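Local coordinates for putative GAF sensor protein (Burkholderia vietnamiensis, PDB 5HL6) that probably reduces the R-sulfoxide of free L-methionine and is built on a GAF domain, at residues E22-L27 with E159-V164; L51-L56 with N60-Y65. One frame throughout, in Å; residues are numbered along the deposited sequence.

In the fold
The two contacts of this GAF domain have no element in common, but helix 41-55, which carries part of contact 2, packs against both helices of contact 1. Contact 1 joins helices 20-35 and 152-176 and is wholly buried, its three touching side chains meeting carbon to carbon. Contact 2 lies closer to the middle of the chain, its centre about 7 Å from the chain centre against about 11 Å for contact 1, yet it is only partly buried, and its tyrosine meets backbone atoms and a bound ethanediol as well as a methyl group. Leu27 packs on Leu51, Ser55 and Leu56 and Leu161 meets Val52, so the packing of contact 1 continues onto helix 41-55.

Contact 1. Residues E22-L27 with E159-V164; sequences ELYATL and EALCRV
Leu161, on helix 152-176, reaches across to helix 20-35 and settles between Tyr24 and Leu27, one helical turn apart. Its CB bond points at the other helix, and CG lies anti to the carbonyl carbon (chi1 -66°), which carries the branch outward to 4.1 Å from Tyr24 CD1. There the two methyls divide the work. CD1 bridges both partners, 3.9 Å from Tyr24 CD1 and 3.8 Å from Leu27 CD2. It meets the tyrosine ring at its edge, close to the ring plane, rather than over a face. CD2 lies against the backbone, 3.8 Å from Leu27 C and 4.0 Å from Tyr24 O, and also touches Leu27 CB and CG. Both partner side chains cross that of Leu161 at roughly a right angle, and a forked leucine suits this place because one residue can fill two directions at once. Tyrosine suits its own: the ring edge stays in the apolar layer while OH extends to a hydrogen bond with Asp154, near the start of helix 152-176, adding a polar tie between the same two helices. The third side of the cluster comes from helix 41-55, whose Phe48 and Val52 touch Leu161 and whose Leu51 packs on Leu27. Farther round helix 152-176, Cys162 rests on Val127 and Leu129 of strand 123-130, so this helix lies between helix 20-35 and the antiparallel sheet.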
ATOM      1  N   GLU B  22      23.107   9.157   7.942  1.00 41.40           N
ATOM      2  CA  GLU B  22      23.467   7.748   7.814  1.00 43.04           C
ATOM      3  C   GLU B  22      22.230   6.869   7.692  1.00 42.93           C
ATOM      4  O   GLU B  22      22.203   5.938   6.876  1.00 36.58           O
ATOM      5  CB  GLU B  22      24.321   7.317   9.004  1.00 48.82           C
ATOM      6  CG  GLU B  22      25.710   7.930   9.012  1.00 51.29           C
ATOM      7  CD  GLU B  22      26.419   7.738  10.333  1.00 58.59           C
ATOM      8  OE1 GLU B  22      25.728   7.653  11.370  1.00 57.83           O
ATOM      9  OE2 GLU B  22      27.667   7.665  10.336  1.00 62.50           O
ATOM     10  N   LEU B  23      21.191   7.156   8.485  1.00 40.94           N
ATOM     11  CA  LEU B  23      19.976   6.349   8.426  1.00 39.34           C
ATOM     12  C   LEU B  23      19.308   6.452   7.061  1.00 33.67           C
ATOM     13  O   LEU B  23      18.875   5.439   6.498  1.00 35.36           O
ATOM     14  CB  LEU B  23      19.010   6.771   9.537  1.00 42.03           C
ATOM     15  N   TYR B  24      19.213   7.666   6.507  1.00 27.93           N
ATOM     16  CA  TYR B  24      18.629   7.819   5.178  1.00 30.63           C
ATOM     17  C   TYR B  24      19.489   7.163   4.103  1.00 32.71           C
ATOM     18  O   TYR B  24      18.956   6.649   3.113  1.00 29.19           O
ATOM     19  CB  TYR B  24      18.417   9.301   4.850  1.00 28.84           C
ATOM     20  CG  TYR B  24      17.109   9.861   5.373  1.00 30.50           C
ATOM     21  CD1 TYR B  24      15.899   9.530   4.771  1.00 27.62           C
ATOM     22  CD2 TYR B  24      17.087  10.733   6.458  1.00 35.58           C
ATOM     23  CE1 TYR B  24      14.701  10.042   5.245  1.00 30.54           C
ATOM     24  CE2 TYR B  24      15.893  11.247   6.944  1.00 36.76           C
ATOM     25  CZ  TYR B  24      14.705  10.899   6.335  1.00 34.49           C
ATOM     26  OH  TYR B  24      13.517  11.418   6.817  1.00 31.34           O
ATOM     27  N   ALA B  25      20.811   7.174   4.274  1.00 31.46           N
ATOM     28  CA  ALA B  25      21.675   6.486   3.320  1.00 33.57           C
ATOM     29  C   ALA B  25      21.455   4.979   3.370  1.00 35.62           C
ATOM     30  O   ALA B  25      21.376   4.323   2.326  1.00 36.45           O
ATOM     31  CB  ALA B  25      23.139   6.835   3.596  1.00 33.84           C
ATOM     32  N   THR B  26      21.354   4.413   4.575  1.00 34.56           N
ATOM     33  CA  THR B  26      21.066   2.988   4.702  1.00 33.97           C
ATOM     34  C   THR B  26      19.714   2.642   4.089  1.00 30.27           C
ATOM     35  O   THR B  26      19.578   1.634   3.384  1.00 26.96           O
ATOM     36  CB  THR B  26      21.116   2.583   6.176  1.00 34.79           C
ATOM     37  OG1 THR B  26      22.465   2.682   6.649  1.00 40.11           O
ATOM     38  CG2 THR B  26      20.607   1.158   6.375  1.00 33.38           C
ATOM     39  N   LEU B  27      18.704   3.480   4.339  1.00 29.73           N
ATOM     40  CA  LEU B  27      17.368   3.230   3.807  1.00 27.88           C
ATOM     41  C   LEU B  27      17.340   3.339   2.284  1.00 31.42           C
ATOM     42  O   LEU B  27      16.615   2.584   1.623  1.00 30.77           O
ATOM     43  CB  LEU B  27      16.375   4.200   4.457  1.00 25.48           C
ATOM     44  CG  LEU B  27      14.878   3.951   4.276  1.00 33.07           C
ATOM     45  CD1 LEU B  27      14.524   2.512   4.614  1.00 27.91           C
ATOM     46  CD2 LEU B  27      14.068   4.911   5.143  1.00 31.12           C
ATOM     47  N   GLU B 159      14.233  13.381  -0.272  1.00 30.24           N
ATOM     48  CA  GLU B 159      14.514  13.610  -1.686  1.00 24.32           C
ATOM     49  C   GLU B 159      15.445  12.539  -2.239  1.00 25.33           C
ATOM     50  O   GLU B 159      15.278  12.093  -3.378  1.00 26.86           O
ATOM     51  CB  GLU B 159      15.095  15.012  -1.890  1.00 24.96           C
ATOM     52  CG  GLU B 159      14.031  16.095  -1.702  1.00 25.19           C
ATOM     53  CD  GLU B 159      14.585  17.504  -1.755  1.00 35.52           C
ATOM     54  OE1 GLU B 159      15.821  17.671  -1.680  1.00 38.68           O
ATOM     55  OE2 GLU B 159      13.768  18.446  -1.856  1.00 32.70           O
ATOM     56  N   ALA B 160      16.412  12.092  -1.436  1.00 25.59           N
ATOM     57  CA  ALA B 160      17.300  11.033  -1.898  1.00 30.35           C
ATOM     58  C   ALA B 160      16.548   9.714  -2.028  1.00 29.26           C
ATOM     59  O   ALA B 160      16.806   8.944  -2.958  1.00 28.30           O
ATOM     60  CB  ALA B 160      18.497  10.891  -0.959  1.00 29.47           C
ATOM     61  N   LEU B 161      15.607   9.438  -1.118  1.00 26.69           N
ATOM     62  CA  LEU B 161      14.799   8.226  -1.260  1.00 28.92           C
ATOM     63  C   LEU B 161      13.972   8.278  -2.536  1.00 28.34           C
ATOM     64  O   LEU B 161      13.882   7.287  -3.268  1.00 24.34           O
ATOM     65  CB  LEU B 161      13.884   8.030  -0.044  1.00 23.68           C
ATOM     66  CG  LEU B 161      14.550   7.732   1.298  1.00 25.63           C
ATOM     67  CD1 LEU B 161      13.513   7.509   2.374  1.00 27.16           C
ATOM     68  CD2 LEU B 161      15.477   6.512   1.168  1.00 29.35           C
ATOM     69  N   CYS B 162      13.374   9.442  -2.828  1.00 22.88           N
ATOM     70  CA  CYS B 162      12.550   9.555  -4.025  1.00 21.49           C
ATOM     71  C   CYS B 162      13.384   9.427  -5.296  1.00 21.57           C
ATOM     72  O   CYS B 162      12.896   8.877  -6.288  1.00 24.27           O
ATOM     73  CB  CYS B 162      11.759  10.866  -3.999  1.00 19.20           C
ATOM     74  SG  CYS B 162      10.450  10.845  -2.719  1.00 25.40           S
ATOM     75  N   ARG B 163      14.639   9.896  -5.288  1.00 23.24           N
ATOM     76  CA  ARG B 163      15.500   9.678  -6.450  1.00 21.41           C
ATOM     77  C   ARG B 163      15.702   8.189  -6.707  1.00 27.52           C
ATOM     78  O   ARG B 163      15.770   7.756  -7.864  1.00 23.34           O
ATOM     79  CB  ARG B 163      16.851  10.371  -6.270  1.00 26.40           C
ATOM     80  CG  ARG B 163      16.770  11.873  -6.422  1.00 28.79           C
ATOM     81  CD  ARG B 163      18.147  12.505  -6.636  1.00 31.94           C
ATOM     82  NE  ARG B 163      18.949  12.529  -5.415  1.00 41.85           N
ATOM     83  CZ  ARG B 163      18.803  13.425  -4.441  1.00 42.41           C
ATOM     84  NH1 ARG B 163      17.871  14.368  -4.534  1.00 37.07           N
ATOM     85  NH2 ARG B 163      19.582  13.371  -3.367  1.00 43.58           N
ATOM     86  N   VAL B 164      15.802   7.387  -5.645  1.00 28.79           N
ATOM     87  CA  VAL B 164      15.945   5.945  -5.835  1.00 28.32           C
ATOM     88  C   VAL B 164      14.704   5.381  -6.512  1.00 21.53           C
ATOM     89  O   VAL B 164      14.798   4.609  -7.474  1.00 26.38           O
ATOM     90  CB  VAL B 164      16.227   5.243  -4.495  1.00 28.04           C
ATOM     91  CG1 VAL B 164      16.081   3.737  -4.650  1.00 26.69           C
ATOM     92  CG2 VAL B 164      17.624   5.596  -4.014  1.00 32.30           C
TER

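Contact 2. Residues L51-L56 with N60-Y65; sequences LVYHSL and NWAGFY. With EDO (1,2-ethanediol), chain C.
Tyr53, in the last turn of helix 41-55, faces Ala62 at the start of strand 61-67 with their CA atoms 5.8 Å apart, the chain having turned back through a short loop. This is a helix-loop-strand connection of the GAF domain, a helix packed against the central antiparallel sheet. The strand opens with a classic beta bulge, in which Asn60 and Trp61 both face Asp143 of the adjoining strand 136-144. Tyr53 carries most of the contact. With CG anti to the backbone N (chi1 -177°), its ring stands along the bulge and offers it an edge: CE1 lies 3.7 Å from both Asn60 C and Trp61 N, near the ring plane, while CD1 lies 3.9 Å from Ala62 CB. Alanine fits because its lone methyl points at the helix yet is small enough to let the ring come up to the backbone. The CB of Trp61 points away from the helix; its ring stacks on Phe77 and NE1 is hydrogen-bonded to Lys80 O. Ser55 suits its place, since its short hydroxyl can reach back to the backbone four residues earlier: OG donates to Leu51 O over 2.7 Å, meeting the carbonyl at 146° and tilted 34° from its plane. Nearby, the second subunit packs its Pro81 on Leu51 and its Gly79 on His54. A 1,2-ethanediol molecule, probably from the crystallisation liquor, lies beside the connecting loop, also hydrogen-bonded to Leu59 N. Its O1 donates to Leu56 O, and its O2 to Tyr53 O at 2.7 Å, which brings C1 over one face of the Tyr53 ring, 3.5 Å above the plane and displaced toward the rim.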
ATOM      1  N   LEU B  51       8.249   0.046   3.042  1.00 21.28           N
ATOM      2  CA  LEU B  51       9.598   0.055   3.593  1.00 25.30           C
ATOM      3  C   LEU B  51       9.873   1.349   4.356  1.00 26.07           C
ATOM      4  O   LEU B  51      10.354   1.325   5.496  1.00 24.30           O
ATOM      5  CB  LEU B  51      10.615  -0.137   2.464  1.00 25.41           C
ATOM      6  CG  LEU B  51      12.065   0.119   2.862  1.00 27.47           C
ATOM      7  CD1 LEU B  51      12.534  -0.939   3.855  1.00 28.60           C
ATOM      8  CD2 LEU B  51      12.946   0.130   1.614  1.00 32.22           C
ATOM      9  N   VAL B  52       9.562   2.491   3.747  1.00 23.11           N
ATOM     10  CA  VAL B  52       9.862   3.761   4.399  1.00 21.84           C
ATOM     11  C   VAL B  52       9.023   3.932   5.651  1.00 24.11           C
ATOM     12  O   VAL B  52       9.535   4.340   6.703  1.00 25.69           O
ATOM     13  CB  VAL B  52       9.667   4.929   3.419  1.00 25.47           C
ATOM     14  CG1 VAL B  52       9.936   6.257   4.125  1.00 23.41           C
ATOM     15  CG2 VAL B  52      10.596   4.742   2.211  1.00 24.11           C
ATOM     16  N   TYR B  53       7.725   3.621   5.562  1.00 19.98           N
ATOM     17  CA  TYR B  53       6.835   3.814   6.698  1.00 22.26           C
ATOM     18  C   TYR B  53       7.305   3.012   7.903  1.00 26.49           C
ATOM     19  O   TYR B  53       7.214   3.474   9.046  1.00 25.56           O
ATOM     20  CB  TYR B  53       5.409   3.421   6.310  1.00 23.39           C
ATOM     21  CG  TYR B  53       4.380   3.648   7.386  1.00 23.49           C
ATOM     22  CD1 TYR B  53       3.849   4.916   7.604  1.00 28.99           C
ATOM     23  CD2 TYR B  53       3.928   2.600   8.182  1.00 25.58           C
ATOM     24  CE1 TYR B  53       2.903   5.130   8.582  1.00 28.63           C
ATOM     25  CE2 TYR B  53       2.975   2.809   9.169  1.00 30.89           C
ATOM     26  CZ  TYR B  53       2.467   4.078   9.359  1.00 31.37           C
ATOM     27  OH  TYR B  53       1.515   4.305  10.337  1.00 35.81           O
ATOM     28  N   HIS B  54       7.844   1.820   7.673  1.00 21.36           N
ATOM     29  CA  HIS B  54       8.201   0.985   8.806  1.00 25.57           C
ATOM     30  C   HIS B  54       9.648   1.155   9.234  1.00 27.07           C
ATOM     31  O   HIS B  54      10.044   0.589  10.253  1.00 29.12           O
ATOM     32  CB  HIS B  54       7.859  -0.477   8.499  1.00 35.23           C
ATOM     33  CG  HIS B  54       6.386  -0.753   8.584  1.00 35.25           C
ATOM     34  ND1 HIS B  54       5.550  -0.690   7.490  1.00 34.66           N
ATOM     35  CD2 HIS B  54       5.590  -1.010   9.650  1.00 36.89           C
ATOM     36  CE1 HIS B  54       4.308  -0.936   7.873  1.00 34.41           C
ATOM     37  NE2 HIS B  54       4.304  -1.131   9.178  1.00 34.79           N
ATOM     38  N   SER B  55      10.426   1.980   8.527  1.00 26.20           N
ATOM     39  CA  SER B  55      11.806   2.240   8.918  1.00 25.74           C
ATOM     40  C   SER B  55      11.996   3.538   9.695  1.00 31.36           C
ATOM     41  O   SER B  55      13.017   3.679  10.376  1.00 38.37           O
ATOM     42  CB  SER B  55      12.706   2.267   7.677  1.00 32.50           C
ATOM     43  OG  SER B  55      12.582   1.052   6.953  1.00 30.92           O
ATOM     44  N   LEU B  56      11.061   4.482   9.614  1.00 30.77           N
ATOM     45  CA  LEU B  56      11.155   5.747  10.335  1.00 35.53           C
ATOM     46  C   LEU B  56      10.088   5.814  11.422  1.00 37.77           C
ATOM     47  O   LEU B  56       8.954   5.371  11.220  1.00 36.57           O
ATOM     48  CB  LEU B  56      11.007   6.930   9.374  1.00 32.95           C
ATOM     49  CG  LEU B  56      11.922   6.858   8.149  1.00 31.83           C
ATOM     50  CD1 LEU B  56      11.498   7.865   7.115  1.00 29.91           C
ATOM     51  CD2 LEU B  56      13.376   7.079   8.519  1.00 38.61           C
ATOM     52  N   ASN B  60       2.563   8.714  10.553  1.00 30.50           N
ATOM     53  CA  ASN B  60       1.189   8.242  10.465  1.00 25.57           C
ATOM     54  C   ASN B  60       0.682   8.102   9.033  1.00 26.38           C
ATOM     55  O   ASN B  60      -0.437   7.618   8.836  1.00 26.18           O
ATOM     56  CB  ASN B  60       0.242   9.156  11.266  1.00 31.71           C
ATOM     57  CG  ASN B  60       0.088  10.531  10.656  1.00 35.71           C
ATOM     58  OD1 ASN B  60       1.065  11.238  10.436  1.00 40.61           O
ATOM     59  ND2 ASN B  60      -1.148  10.922  10.389  1.00 45.20           N
ATOM     60  N   TRP B  61       1.474   8.476   8.030  1.00 24.30           N
ATOM     61  CA  TRP B  61       1.086   8.280   6.642  1.00 21.81           C
ATOM     62  C   TRP B  61       2.340   8.350   5.792  1.00 24.21           C
ATOM     63  O   TRP B  61       3.234   9.145   6.084  1.00 24.58           O
ATOM     64  CB  TRP B  61       0.086   9.347   6.180  1.00 27.95           C
ATOM     65  CG  TRP B  61      -0.881   8.888   5.111  1.00 29.96           C
ATOM     66  CD1 TRP B  61      -2.105   8.311   5.315  1.00 28.39           C
ATOM     67  CD2 TRP B  61      -0.724   8.999   3.684  1.00 26.05           C
ATOM     68  NE1 TRP B  61      -2.712   8.050   4.112  1.00 26.10           N
ATOM     69  CE2 TRP B  61      -1.887   8.460   3.096  1.00 20.25           C
ATOM     70  CE3 TRP B  61       0.285   9.506   2.849  1.00 24.48           C
ATOM     71  CZ2 TRP B  61      -2.080   8.429   1.716  1.00 18.52           C
ATOM     72  CZ3 TRP B  61       0.100   9.456   1.468  1.00 20.22           C
ATOM     73  CH2 TRP B  61      -1.070   8.915   0.917  1.00 23.81           C
ATOM     74  N   ALA B  62       2.393   7.529   4.746  1.00 25.93           N
ATOM     75  CA  ALA B  62       3.497   7.605   3.790  1.00 22.24           C
ATOM     76  C   ALA B  62       3.072   6.908   2.505  1.00 20.78           C
ATOM     77  O   ALA B  62       2.740   5.715   2.528  1.00 22.54           O
ATOM     78  CB  ALA B  62       4.763   6.976   4.372  1.00 22.15           C
ATOM     79  N   GLY B  63       3.071   7.641   1.396  1.00 20.96           N
ATOM     80  CA  GLY B  63       2.614   7.059   0.149  1.00 21.38           C
ATOM     81  C   GLY B  63       2.649   8.052  -0.994  1.00 22.20           C
ATOM     82  O   GLY B  63       3.093   9.198  -0.848  1.00 19.92           O
ATOM     83  N   PHE B  64       2.139   7.589  -2.136  1.00 19.83           N
ATOM     84  CA  PHE B  64       2.212   8.289  -3.411  1.00 20.39           C
ATOM     85  C   PHE B  64       0.861   8.862  -3.818  1.00 23.04           C
ATOM     86  O   PHE B  64      -0.182   8.258  -3.567  1.00 21.95           O
ATOM     87  CB  PHE B  64       2.657   7.327  -4.522  1.00 18.88           C
ATOM     88  CG  PHE B  64       4.057   6.822  -4.370  1.00 17.58           C
ATOM     89  CD1 PHE B  64       5.121   7.530  -4.912  1.00 16.58           C
ATOM     90  CD2 PHE B  64       4.309   5.632  -3.710  1.00 24.19           C
ATOM     91  CE1 PHE B  64       6.422   7.073  -4.786  1.00 19.39           C
ATOM     92  CE2 PHE B  64       5.604   5.152  -3.592  1.00 18.55           C
ATOM     93  CZ  PHE B  64       6.667   5.884  -4.129  1.00 20.07           C
ATOM     94  N   TYR B  65       0.888  10.016  -4.486  1.00 17.14           N
ATOM     95  CA  TYR B  65      -0.192  10.439  -5.372  1.00 19.64           C
ATOM     96  C   TYR B  65       0.401  10.517  -6.768  1.00 29.29           C
ATOM     97  O   TYR B  65       1.502  11.057  -6.948  1.00 27.32           O
ATOM     98  CB  TYR B  65      -0.813  11.799  -4.982  1.00 20.69           C
ATOM     99  CG  TYR B  65      -1.563  11.796  -3.673  1.00 24.70           C
ATOM    100  CD1 TYR B  65      -2.951  11.736  -3.641  1.00 26.05           C
ATOM    101  CD2 TYR B  65      -0.884  11.872  -2.463  1.00 23.56           C
ATOM    102  CE1 TYR B  65      -3.637  11.735  -2.438  1.00 24.99           C
ATOM    103  CE2 TYR B  65      -1.552  11.870  -1.265  1.00 23.09           C
ATOM    104  CZ  TYR B  65      -2.928  11.795  -1.246  1.00 20.99           C
ATOM    105  OH  TYR B  65      -3.590  11.787  -0.036  1.00 25.63           O
TER
HETATM  106  C1  EDO C 201       5.210   4.345  11.609  1.00 51.09           C
HETATM  107  O1  EDO C 201       6.069   5.247  12.324  1.00 51.71           O
HETATM  108  C2  EDO C 201       5.595   2.900  11.913  1.00 46.31           C
HETATM  109  O2  EDO C 201       6.988   2.716  11.624  1.00 52.08           O